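Local coordinates for protein alpha-fucosidase (Bifidobacterium bifidum, PDB 2EAB) that probably cleaves alpha-1,2-linked L-fucose from glycans by hydrolysis, this chain being the family 95 catalytic portion of a larger, probably membrane-attached glycosidase, at residues Lys232-Leu235 / Leu240-Asn243; Arg69-Phe74 / Trp401-Gly406; Gln585-Ala590 / Ser633-Leu638. All blocks are in the same frame, centred on the assembly; numbering follows the deposited sequence.

Interaction 1: Lys232-Leu235 / Leu240-Asn243; sequences KGAL and LLYN
One face of the Tyr242 ring lies against the backbone of Gly233, while the amide N of Leu235 sits at the ring edge, close to its plane. Gly233 CA is 4.0 Å from the ring centroid and 21° off the normal, a CH-pi contact. CE2 of Tyr242 is 3.7 Å from Leu235 N, and the CD2 methyl of Leu235 meets the same ring carbon at 4.0 Å from the side opposite Gly233. The ring reaches back over the partner strand because CG of Tyr242 stands between its own backbone N and carbonyl carbon (chi1 63°); Gly233, having no side chain, leaves room for it. This cross-strand covering of a glycine by an aromatic ring, the aromatic rescue seen in antiparallel sheets, occurs here in the hairpin of strands 228-235 and 241-250, inside an antiparallel sheet of the N-terminal, galactose mutarotase-like beta domain. Gly233 and Tyr242 form a hydrogen-bonded pair of this hairpin: Tyr242 N donates to Gly233 O at 2.9 Å and nearly straight (174°), and Gly233 N returns a bond to Tyr242 O at 3.0 Å. Nearer the turn, Leu235 N binds Leu240 O at 2.8 Å, and the two side chains run side by side, CD1 of Leu235 being 3.9 Å from CD2 of Leu240. The Tyr242 hydroxyl is hydrogen-bonded to Glu220 of strand 217-225, which flanks 228-235 on its other side. Among Lys232, Ala234, Leu241 and Asn243, which share a face, ND2 of Asn243 lies 3.5 Å from Lys232 CB and bonds Asn301; OD1 bonds Gln245.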
ATOM      1  N   LYS A 232     -19.833  -1.777 -24.218  1.00 10.18           N
ATOM      2  CA  LYS A 232     -18.670  -2.585 -24.551  1.00 10.40           C
ATOM      3  C   LYS A 232     -17.900  -1.967 -25.701  1.00  9.79           C
ATOM      4  O   LYS A 232     -18.475  -1.289 -26.555  1.00  9.99           O
ATOM      5  CB  LYS A 232     -19.084  -4.020 -24.888  1.00 10.45           C
ATOM      6  CG  LYS A 232     -19.993  -4.144 -26.105  1.00 11.43           C
ATOM      7  CD  LYS A 232     -20.542  -5.547 -26.269  1.00 11.89           C
ATOM      8  CE  LYS A 232     -21.429  -5.633 -27.499  1.00 14.10           C
ATOM      9  NZ  LYS A 232     -22.142  -6.936 -27.585  1.00 15.82           N
ATOM     10  N   GLY A 233     -16.595  -2.198 -25.715  1.00  9.43           N
ATOM     11  CA  GLY A 233     -15.738  -1.672 -26.763  1.00  8.95           C
ATOM     12  C   GLY A 233     -14.309  -2.106 -26.527  1.00  8.31           C
ATOM     13  O   GLY A 233     -14.060  -3.059 -25.783  1.00  8.27           O
ATOM     14  N   ALA A 234     -13.374  -1.405 -27.159  1.00  8.41           N
ATOM     15  CA  ALA A 234     -11.951  -1.656 -26.959  1.00  8.31           C
ATOM     16  C   ALA A 234     -11.250  -0.326 -26.752  1.00  7.90           C
ATOM     17  O   ALA A 234     -11.636   0.686 -27.345  1.00  7.78           O
ATOM     18  CB  ALA A 234     -11.356  -2.392 -28.153  1.00  8.81           C
ATOM     19  N   LEU A 235     -10.230  -0.316 -25.898  1.00  7.46           N
ATOM     20  CA  LEU A 235      -9.429   0.888 -25.728  1.00  7.09           C
ATOM     21  C   LEU A 235      -8.714   1.199 -27.031  1.00  6.97           C
ATOM     22  O   LEU A 235      -8.149   0.309 -27.662  1.00  6.99           O
ATOM     23  CB  LEU A 235      -8.417   0.744 -24.590  1.00  7.13           C
ATOM     24  CG  LEU A 235      -9.001   0.559 -23.186  1.00  6.81           C
ATOM     25  CD1 LEU A 235      -7.877   0.468 -22.169  1.00  6.87           C
ATOM     26  CD2 LEU A 235      -9.980   1.669 -22.820  1.00  7.82           C
ATOM     27  N   LEU A 240      -7.311  -3.229 -25.631  1.00  6.85           N
ATOM     28  CA  LEU A 240      -7.897  -3.921 -24.475  1.00  7.03           C
ATOM     29  C   LEU A 240      -9.421  -3.910 -24.574  1.00  7.50           C
ATOM     30  O   LEU A 240     -10.021  -2.859 -24.774  1.00  7.76           O
ATOM     31  CB  LEU A 240      -7.462  -3.257 -23.167  1.00  6.74           C
ATOM     32  CG  LEU A 240      -7.812  -4.010 -21.880  1.00  6.39           C
ATOM     33  CD1 LEU A 240      -6.900  -5.211 -21.690  1.00  7.63           C
ATOM     34  CD2 LEU A 240      -7.715  -3.084 -20.682  1.00  7.42           C
ATOM     35  N   LEU A 241     -10.038  -5.081 -24.446  1.00  7.56           N
ATOM     36  CA  LEU A 241     -11.494  -5.194 -24.516  1.00  8.02           C
ATOM     37  C   LEU A 241     -12.110  -4.860 -23.177  1.00  7.79           C
ATOM     38  O   LEU A 241     -11.581  -5.241 -22.137  1.00  8.38           O
ATOM     39  CB  LEU A 241     -11.920  -6.605 -24.919  1.00  8.40           C
ATOM     40  CG  LEU A 241     -11.372  -7.156 -26.235  1.00  8.92           C
ATOM     41  CD1 LEU A 241     -11.768  -8.612 -26.404  1.00 10.16           C
ATOM     42  CD2 LEU A 241     -11.856  -6.329 -27.416  1.00 10.40           C
ATOM     43  N   TYR A 242     -13.229  -4.146 -23.204  1.00  7.75           N
ATOM     44  CA  TYR A 242     -13.961  -3.843 -21.980  1.00  7.61           C
ATOM     45  C   TYR A 242     -15.459  -4.049 -22.173  1.00  7.68           C
ATOM     46  O   TYR A 242     -15.987  -3.880 -23.276  1.00  7.95           O
ATOM     47  CB  TYR A 242     -13.649  -2.432 -21.465  1.00  8.04           C
ATOM     48  CG  TYR A 242     -14.044  -1.302 -22.394  1.00  7.74           C
ATOM     49  CD1 TYR A 242     -15.324  -0.747 -22.346  1.00  8.12           C
ATOM     50  CD2 TYR A 242     -13.130  -0.774 -23.304  1.00  8.50           C
ATOM     51  CE1 TYR A 242     -15.691   0.298 -23.196  1.00  8.47           C
ATOM     52  CE2 TYR A 242     -13.485   0.269 -24.153  1.00  8.90           C
ATOM     53  CZ  TYR A 242     -14.761   0.799 -24.094  1.00  8.85           C
ATOM     54  OH  TYR A 242     -15.088   1.829 -24.945  1.00  9.18           O
ATOM     55  N   ASN A 243     -16.131  -4.410 -21.086  1.00  7.77           N
ATOM     56  CA  ASN A 243     -17.548  -4.734 -21.105  1.00  8.19           C
ATOM     57  C   ASN A 243     -18.117  -4.494 -19.714  1.00  8.39           C
ATOM     58  O   ASN A 243     -17.590  -5.008 -18.722  1.00  8.16           O
ATOM     59  CB  ASN A 243     -17.738  -6.199 -21.532  1.00  8.74           C
ATOM     60  CG  ASN A 243     -19.199  -6.583 -21.737  1.00  8.97           C
ATOM     61  OD1 ASN A 243     -19.989  -6.598 -20.796  1.00 10.15           O
ATOM     62  ND2 ASN A 243     -19.553  -6.925 -22.973  1.00  9.41           N
TER

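Interaction 2: Arg69-Phe74 / Trp401-Gly406; sequences RERVTF and WSVTAG
Where the N-terminal beta domain meets the family 95 catalytic domain, Arg71 and Thr73 of strand 69-76 pack against Val403 and Ser402, which belong to a long loop between helix 365-386 and strand 419-420. The strand is an inner member of an antiparallel sheet. Alternation along it puts Arg71 and Thr73 on the same face, directed at the loop, and turns Phe74 away. The contact is small and buried, 129 Å² in all, and consists of van der Waals touches. Its centre is the CG2 methyl of Val403, reached by two side chains of the strand. NH2 of Arg71 comes within 3.7 Å of it, the arginine crossing the valine at about a right angle; CG2 of Thr73 approaches it obliquely at 4.1 Å. Arg71 spans the distance with its chain fully extended, CG anti to the backbone N (chi1 -176°) and no bend as far as NE. Its guanidinium is fixed by salt bridges from NE to Asp141 and from NH1 to Asp43, so the part of the group that meets the valine is held in position. Asp141 also accepts a hydrogen bond from the hydroxyl of Thr73, which in turn receives one from the indole N-H of Trp64, while Trp47 of helix 42-50 touches both Thr73 and Val403. A further tie to the strand comes from Ser402, whose OG is hydrogen-bonded to Asn75. With its hydroxyl engaged beside the backbone N (chi1 -62°), Thr73 turns the methyl to the loop, and CG2 ends 3.5 Å from the carbonyl oxygen of Ser402.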
ATOM      1  N   ARG A  69     -29.950  13.739  -9.839  1.00 12.55           N
ATOM      2  CA  ARG A  69     -29.068  13.019 -10.753  1.00 12.34           C
ATOM      3  C   ARG A  69     -27.957  12.357  -9.951  1.00 11.74           C
ATOM      4  O   ARG A  69     -26.848  12.883  -9.820  1.00 12.03           O
ATOM      5  CB  ARG A  69     -28.526  13.921 -11.869  1.00 12.80           C
ATOM      6  CG  ARG A  69     -27.781  13.151 -12.958  1.00 14.23           C
ATOM      7  CD  ARG A  69     -27.683  13.949 -14.244  1.00 16.87           C
ATOM      8  NE  ARG A  69     -26.660  13.424 -15.153  1.00 19.00           N
ATOM      9  CZ  ARG A  69     -26.853  12.452 -16.043  1.00 20.39           C
ATOM     10  NH1 ARG A  69     -28.036  11.859 -16.162  1.00 21.53           N
ATOM     11  NH2 ARG A  69     -25.848  12.068 -16.820  1.00 20.86           N
ATOM     12  N   GLU A  70     -28.296  11.202  -9.394  1.00 10.95           N
ATOM     13  CA  GLU A  70     -27.358  10.425  -8.607  1.00 10.26           C
ATOM     14  C   GLU A  70     -26.223   9.910  -9.487  1.00  9.73           C
ATOM     15  O   GLU A  70     -26.419   9.606 -10.670  1.00  9.79           O
ATOM     16  CB  GLU A  70     -28.086   9.283  -7.894  1.00 10.65           C
ATOM     17  CG  GLU A  70     -27.191   8.265  -7.183  1.00 10.69           C
ATOM     18  CD  GLU A  70     -26.439   8.818  -5.969  1.00 10.77           C
ATOM     19  OE1 GLU A  70     -25.693   9.809  -6.107  1.00  9.98           O
ATOM     20  OE2 GLU A  70     -26.581   8.231  -4.873  1.00 11.46           O
ATOM     21  N   ARG A  71     -25.041   9.823  -8.889  1.00  9.68           N
ATOM     22  CA  ARG A  71     -23.825   9.453  -9.593  1.00  9.30           C
ATOM     23  C   ARG A  71     -22.990   8.520  -8.728  1.00  9.16           C
ATOM     24  O   ARG A  71     -22.761   8.793  -7.544  1.00  9.11           O
ATOM     25  CB  ARG A  71     -23.026  10.713  -9.930  1.00  9.31           C
ATOM     26  CG  ARG A  71     -21.768  10.473 -10.743  1.00  9.08           C
ATOM     27  CD  ARG A  71     -21.064  11.782 -11.012  1.00  9.81           C
ATOM     28  NE  ARG A  71     -19.789  11.566 -11.693  1.00  9.73           N
ATOM     29  CZ  ARG A  71     -18.949  12.531 -12.062  1.00 10.50           C
ATOM     30  NH1 ARG A  71     -19.224  13.809 -11.821  1.00 11.67           N
ATOM     31  NH2 ARG A  71     -17.816  12.213 -12.677  1.00 11.27           N
ATOM     32  N   VAL A  72     -22.558   7.417  -9.331  1.00  8.67           N
ATOM     33  CA  VAL A  72     -21.550   6.540  -8.744  1.00  8.64           C
ATOM     34  C   VAL A  72     -20.413   6.424  -9.750  1.00  8.17           C
ATOM     35  O   VAL A  72     -20.562   5.810 -10.805  1.00  8.25           O
ATOM     36  CB  VAL A  72     -22.114   5.141  -8.407  1.00  8.89           C
ATOM     37  CG1 VAL A  72     -21.034   4.261  -7.780  1.00  9.33           C
ATOM     38  CG2 VAL A  72     -23.326   5.255  -7.489  1.00  9.82           C
ATOM     39  N   THR A  73     -19.285   7.045  -9.431  1.00  7.58           N
ATOM     40  CA  THR A  73     -18.111   6.971 -10.290  1.00  7.61           C
ATOM     41  C   THR A  73     -17.587   5.534 -10.254  1.00  7.59           C
ATOM     42  O   THR A  73     -17.518   4.924  -9.182  1.00  7.56           O
ATOM     43  CB  THR A  73     -17.077   8.020  -9.857  1.00  7.44           C
ATOM     44  OG1 THR A  73     -17.652   9.327 -10.016  1.00  8.19           O
ATOM     45  CG2 THR A  73     -15.802   7.927 -10.681  1.00  7.62           C
ATOM     46  N   PHE A  74     -17.249   4.994 -11.420  1.00  7.60           N
ATOM     47  CA  PHE A  74     -17.028   3.559 -11.572  1.00  7.49           C
ATOM     48  C   PHE A  74     -15.621   3.220 -12.045  1.00  7.05           C
ATOM     49  O   PHE A  74     -15.076   3.894 -12.928  1.00  7.28           O
ATOM     50  CB  PHE A  74     -18.065   2.975 -12.542  1.00  8.11           C
ATOM     51  CG  PHE A  74     -18.046   1.476 -12.619  1.00  8.21           C
ATOM     52  CD1 PHE A  74     -18.737   0.709 -11.688  1.00  8.81           C
ATOM     53  CD2 PHE A  74     -17.317   0.828 -13.610  1.00  8.16           C
ATOM     54  CE1 PHE A  74     -18.713  -0.680 -11.752  1.00  9.08           C
ATOM     55  CE2 PHE A  74     -17.284  -0.561 -13.676  1.00  8.50           C
ATOM     56  CZ  PHE A  74     -17.985  -1.316 -12.741  1.00  9.07           C
ATOM     57  N   TRP A 401      -9.735   3.521  -7.066  1.00  6.18           N
ATOM     58  CA  TRP A 401     -10.741   4.576  -7.254  1.00  6.38           C
ATOM     59  C   TRP A 401     -10.168   5.792  -7.965  1.00  6.36           C
ATOM     60  O   TRP A 401      -9.200   6.376  -7.500  1.00  6.49           O
ATOM     61  CB  TRP A 401     -11.352   4.983  -5.902  1.00  6.66           C
ATOM     62  CG  TRP A 401     -12.000   3.824  -5.206  1.00  6.27           C
ATOM     63  CD1 TRP A 401     -13.231   3.308  -5.473  1.00  6.24           C
ATOM     64  CD2 TRP A 401     -11.442   3.017  -4.159  1.00  5.86           C
ATOM     65  NE1 TRP A 401     -13.490   2.236  -4.648  1.00  6.64           N
ATOM     66  CE2 TRP A 401     -12.403   2.029  -3.839  1.00  5.98           C
ATOM     67  CE3 TRP A 401     -10.224   3.028  -3.464  1.00  6.53           C
ATOM     68  CZ2 TRP A 401     -12.193   1.071  -2.841  1.00  6.54           C
ATOM     69  CZ3 TRP A 401     -10.015   2.074  -2.477  1.00  6.61           C
ATOM     70  CH2 TRP A 401     -10.994   1.105  -2.179  1.00  6.78           C
ATOM     71  N   SER A 402     -10.780   6.183  -9.081  1.00  6.39           N
ATOM     72  CA  SER A 402     -10.334   7.359  -9.828  1.00  6.44           C
ATOM     73  C   SER A 402     -11.481   7.935 -10.638  1.00  6.76           C
ATOM     74  O   SER A 402     -12.418   7.224 -10.980  1.00  6.63           O
ATOM     75  CB  SER A 402      -9.185   7.009 -10.763  1.00  6.62           C
ATOM     76  OG  SER A 402      -9.657   6.197 -11.819  1.00  6.54           O
ATOM     77  N   VAL A 403     -11.368   9.222 -10.946  1.00  6.60           N
ATOM     78  CA  VAL A 403     -12.336   9.917 -11.791  1.00  6.91           C
ATOM     79  C   VAL A 403     -11.704  10.407 -13.098  1.00  6.87           C
ATOM     80  O   VAL A 403     -12.408  10.658 -14.074  1.00  7.12           O
ATOM     81  CB  VAL A 403     -13.003  11.101 -11.033  1.00  7.14           C
ATOM     82  CG1 VAL A 403     -12.046  12.273 -10.873  1.00  8.12           C
ATOM     83  CG2 VAL A 403     -14.292  11.540 -11.723  1.00  7.60           C
ATOM     84  N   THR A 404     -10.384  10.533 -13.105  1.00  6.92           N
ATOM     85  CA  THR A 404      -9.650  11.054 -14.254  1.00  6.94           C
ATOM     86  C   THR A 404      -9.272   9.931 -15.217  1.00  6.75           C
ATOM     87  O   THR A 404      -9.065   8.786 -14.800  1.00  6.56           O
ATOM     88  CB  THR A 404      -8.382  11.783 -13.793  1.00  7.16           C
ATOM     89  OG1 THR A 404      -7.626  10.912 -12.944  1.00  7.02           O
ATOM     90  CG2 THR A 404      -8.739  13.045 -13.013  1.00  8.21           C
ATOM     91  N   ALA A 405      -9.191  10.258 -16.505  1.00  6.57           N
ATOM     92  CA  ALA A 405      -8.746   9.297 -17.514  1.00  6.74           C
ATOM     93  C   ALA A 405      -8.133   9.998 -18.709  1.00  6.68           C
ATOM     94  O   ALA A 405      -8.544  11.098 -19.079  1.00  7.15           O
ATOM     95  CB  ALA A 405      -9.902   8.409 -17.969  1.00  7.34           C
ATOM     96  N   GLY A 406      -7.146   9.343 -19.308  1.00  6.85           N
ATOM     97  CA  GLY A 406      -6.591   9.747 -20.595  1.00  6.77           C
ATOM     98  C   GLY A 406      -5.724   8.603 -21.080  1.00  6.65           C
ATOM     99  O   GLY A 406      -5.479   7.651 -20.330  1.00  6.60           O
TER

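Interaction 3: Gln585-Ala590 / Ser633-Leu638; sequences QMLNDA and SCAKSL
Lys636 reaches across to the neighbouring helix and lays its aliphatic chain obliquely over Asn588. The extended chain, with CG anti to the backbone N (chi1 177°), carries CE over the face of the Asn588 amide, and the bend at chi4 (-74°) turns only NZ aside: CE is 3.5 Å from Asn588 CG and almost equally far from OD1 (3.7 Å) and ND2 (3.8 Å). At its root, CB of Lys636 meets CB of Leu587 at 4.1 Å. Leu587 is directed toward the partner helix, and its CD1 methyl rests against Ala635 CB, 3.9 Å away, and the backbone N of Lys636. An alanine in place of Lys636 would keep the touch on Leu587 but would probably leave a gap over the Asn588 amide, setting that group freer to turn. The segments pack near-antiparallel, at 149° and 9.4 Å between axes. A disulfide joins Cys634 to Cys610, and Asn588 also touches Asp690, a calcium ligand in another structure of this protein. The short helix 632-639 thus packs against 577-596 in the helical catalytic domain, whose clan membership is consistent with an (alpha/alpha)6 barrel.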
ATOM      1  N   GLN A 585      19.029  -5.370   3.890  1.00  6.37           N
ATOM      2  CA  GLN A 585      17.796  -5.977   4.375  1.00  6.40           C
ATOM      3  C   GLN A 585      17.372  -7.158   3.520  1.00  6.18           C
ATOM      4  O   GLN A 585      16.894  -8.170   4.049  1.00  6.44           O
ATOM      5  CB  GLN A 585      16.658  -4.963   4.439  1.00  6.18           C
ATOM      6  CG  GLN A 585      15.555  -5.394   5.387  1.00  7.05           C
ATOM      7  CD  GLN A 585      16.015  -5.354   6.830  1.00  7.13           C
ATOM      8  OE1 GLN A 585      16.298  -4.288   7.364  1.00  7.64           O
ATOM      9  NE2 GLN A 585      16.126  -6.523   7.458  1.00  8.91           N
ATOM     10  N   MET A 586      17.536  -7.028   2.203  1.00  6.08           N
ATOM     11  CA  MET A 586      17.178  -8.109   1.294  1.00  6.34           C
ATOM     12  C   MET A 586      18.019  -9.351   1.563  1.00  6.19           C
ATOM     13  O   MET A 586      17.493 -10.457   1.634  1.00  5.99           O
ATOM     14  CB  MET A 586      17.323  -7.688  -0.165  1.00  6.42           C
ATOM     15  CG  MET A 586      16.906  -8.788  -1.124  1.00  6.88           C
ATOM     16  SD  MET A 586      17.149  -8.375  -2.845  1.00  6.71           S
ATOM     17  CE  MET A 586      18.942  -8.214  -2.927  1.00  8.23           C
ATOM     18  N   LEU A 587      19.328  -9.167   1.694  1.00  6.29           N
ATOM     19  CA  LEU A 587      20.205 -10.301   1.973  1.00  6.71           C
ATOM     20  C   LEU A 587      19.879 -10.926   3.328  1.00  6.85           C
ATOM     21  O   LEU A 587      19.921 -12.146   3.477  1.00  7.13           O
ATOM     22  CB  LEU A 587      21.677  -9.891   1.889  1.00  6.88           C
ATOM     23  CG  LEU A 587      22.177  -9.487   0.496  1.00  6.93           C
ATOM     24  CD1 LEU A 587      23.587  -8.931   0.579  1.00  8.21           C
ATOM     25  CD2 LEU A 587      22.113 -10.654  -0.494  1.00  8.58           C
ATOM     26  N   ASN A 588      19.542 -10.081   4.297  1.00  7.01           N
ATOM     27  CA  ASN A 588      19.121 -10.539   5.614  1.00  7.15           C
ATOM     28  C   ASN A 588      17.871 -11.423   5.512  1.00  7.18           C
ATOM     29  O   ASN A 588      17.850 -12.555   6.019  1.00  7.41           O
ATOM     30  CB  ASN A 588      18.870  -9.322   6.508  1.00  7.36           C
ATOM     31  CG  ASN A 588      18.987  -9.639   7.987  1.00  8.73           C
ATOM     32  OD1 ASN A 588      19.124 -10.794   8.395  1.00  9.76           O
ATOM     33  ND2 ASN A 588      18.939  -8.599   8.803  1.00  9.40           N
ATOM     34  N   ASP A 589      16.845 -10.909   4.832  1.00  7.02           N
ATOM     35  CA  ASP A 589      15.616 -11.666   4.590  1.00  6.87           C
ATOM     36  C   ASP A 589      15.882 -12.948   3.799  1.00  6.74           C
ATOM     37  O   ASP A 589      15.319 -14.004   4.121  1.00  7.07           O
ATOM     38  CB  ASP A 589      14.584 -10.822   3.822  1.00  7.09           C
ATOM     39  CG  ASP A 589      13.916  -9.731   4.666  1.00  7.48           C
ATOM     40  OD1 ASP A 589      14.139  -9.651   5.886  1.00  8.55           O
ATOM     41  OD2 ASP A 589      13.133  -8.948   4.081  1.00  8.86           O
ATOM     42  N   ALA A 590      16.724 -12.854   2.770  1.00  6.68           N
ATOM     43  CA  ALA A 590      17.053 -14.009   1.935  1.00  6.96           C
ATOM     44  C   ALA A 590      17.730 -15.116   2.739  1.00  7.25           C
ATOM     45  O   ALA A 590      17.402 -16.292   2.579  1.00  7.25           O
ATOM     46  CB  ALA A 590      17.927 -13.586   0.764  1.00  7.20           C
ATOM     47  N   SER A 633      25.961 -14.198   3.253  1.00  8.67           N
ATOM     48  CA  SER A 633      26.497 -13.736   4.542  1.00  9.24           C
ATOM     49  C   SER A 633      27.703 -12.820   4.358  1.00  9.05           C
ATOM     50  O   SER A 633      27.829 -11.799   5.037  1.00  8.92           O
ATOM     51  CB  SER A 633      26.884 -14.915   5.438  1.00  9.43           C
ATOM     52  OG  SER A 633      25.747 -15.692   5.776  1.00 11.05           O
ATOM     53  N   CYS A 634      28.591 -13.192   3.438  1.00  9.29           N
ATOM     54  CA  CYS A 634      29.770 -12.389   3.160  1.00  9.14           C
ATOM     55  C   CYS A 634      29.376 -11.021   2.607  1.00  8.55           C
ATOM     56  O   CYS A 634      29.783  -9.990   3.143  1.00  8.78           O
ATOM     57  CB  CYS A 634      30.701 -13.120   2.197  1.00  9.31           C
ATOM     58  SG  CYS A 634      32.138 -12.136   1.733  1.00 10.65           S
ATOM     59  N   ALA A 635      28.558 -11.015   1.557  1.00  8.59           N
ATOM     60  CA  ALA A 635      28.119  -9.768   0.931  1.00  8.57           C
ATOM     61  C   ALA A 635      27.448  -8.846   1.952  1.00  8.54           C
ATOM     62  O   ALA A 635      27.759  -7.657   2.028  1.00  8.56           O
ATOM     63  CB  ALA A 635      27.180 -10.052  -0.239  1.00  8.33           C
ATOM     64  N   LYS A 636      26.550  -9.411   2.756  1.00  8.36           N
ATOM     65  CA  LYS A 636      25.814  -8.642   3.758  1.00  8.69           C
ATOM     66  C   LYS A 636      26.767  -7.975   4.755  1.00  8.54           C
ATOM     67  O   LYS A 636      26.581  -6.811   5.121  1.00  8.31           O
ATOM     68  CB  LYS A 636      24.832  -9.559   4.489  1.00  8.71           C
ATOM     69  CG  LYS A 636      24.048  -8.907   5.609  1.00  9.64           C
ATOM     70  CD  LYS A 636      23.010  -9.868   6.155  1.00 11.36           C
ATOM     71  CE  LYS A 636      22.434  -9.378   7.466  1.00 12.26           C
ATOM     72  NZ  LYS A 636      23.391  -9.544   8.590  1.00 13.82           N
ATOM     73  N   SER A 637      27.795  -8.715   5.173  1.00  8.47           N
ATOM     74  CA  SER A 637      28.754  -8.231   6.168  1.00  9.10           C
ATOM     75  C   SER A 637      29.648  -7.105   5.649  1.00  8.90           C
ATOM     76  O   SER A 637      30.266  -6.391   6.440  1.00  9.49           O
ATOM     77  CB  SER A 637      29.629  -9.385   6.678  1.00  9.36           C
ATOM     78  OG  SER A 637      30.643  -9.724   5.747  1.00 10.26           O
ATOM     79  N   LEU A 638      29.725  -6.957   4.328  1.00  8.83           N
ATOM     80  CA  LEU A 638      30.632  -5.989   3.714  1.00  8.85           C
ATOM     81  C   LEU A 638      29.987  -4.656   3.367  1.00  8.77           C
ATOM     82  O   LEU A 638      30.683  -3.713   2.986  1.00  8.72           O
ATOM     83  CB  LEU A 638      31.285  -6.586   2.470  1.00  9.20           C
ATOM     84  CG  LEU A 638      32.245  -7.754   2.699  1.00  8.85           C
ATOM     85  CD1 LEU A 638      32.598  -8.389   1.368  1.00  9.81           C
ATOM     86  CD2 LEU A 638      33.502  -7.316   3.447  1.00  9.96           C
TER

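In the fold
Interactions 1 and 2 belong to the same end of the molecule: their centres are about 17 Å apart and their nearest atoms about 7 Å. In sequence the hairpin of interaction 1 falls between the two segments of interaction 2, which bring beta domain and catalytic domain together. Neither reaches the bound calcium, which is about 14 Å from the side chain of Leu240 and about 12 Å from that of Ser402. Interaction 3 lies far off in the helical domain, its centre about 46 Å from each of the others. There Asp589 of segment 585-590 hydrogen-bonds a Tris molecule, probably from the crystallisation liquor, which may mark a pocket.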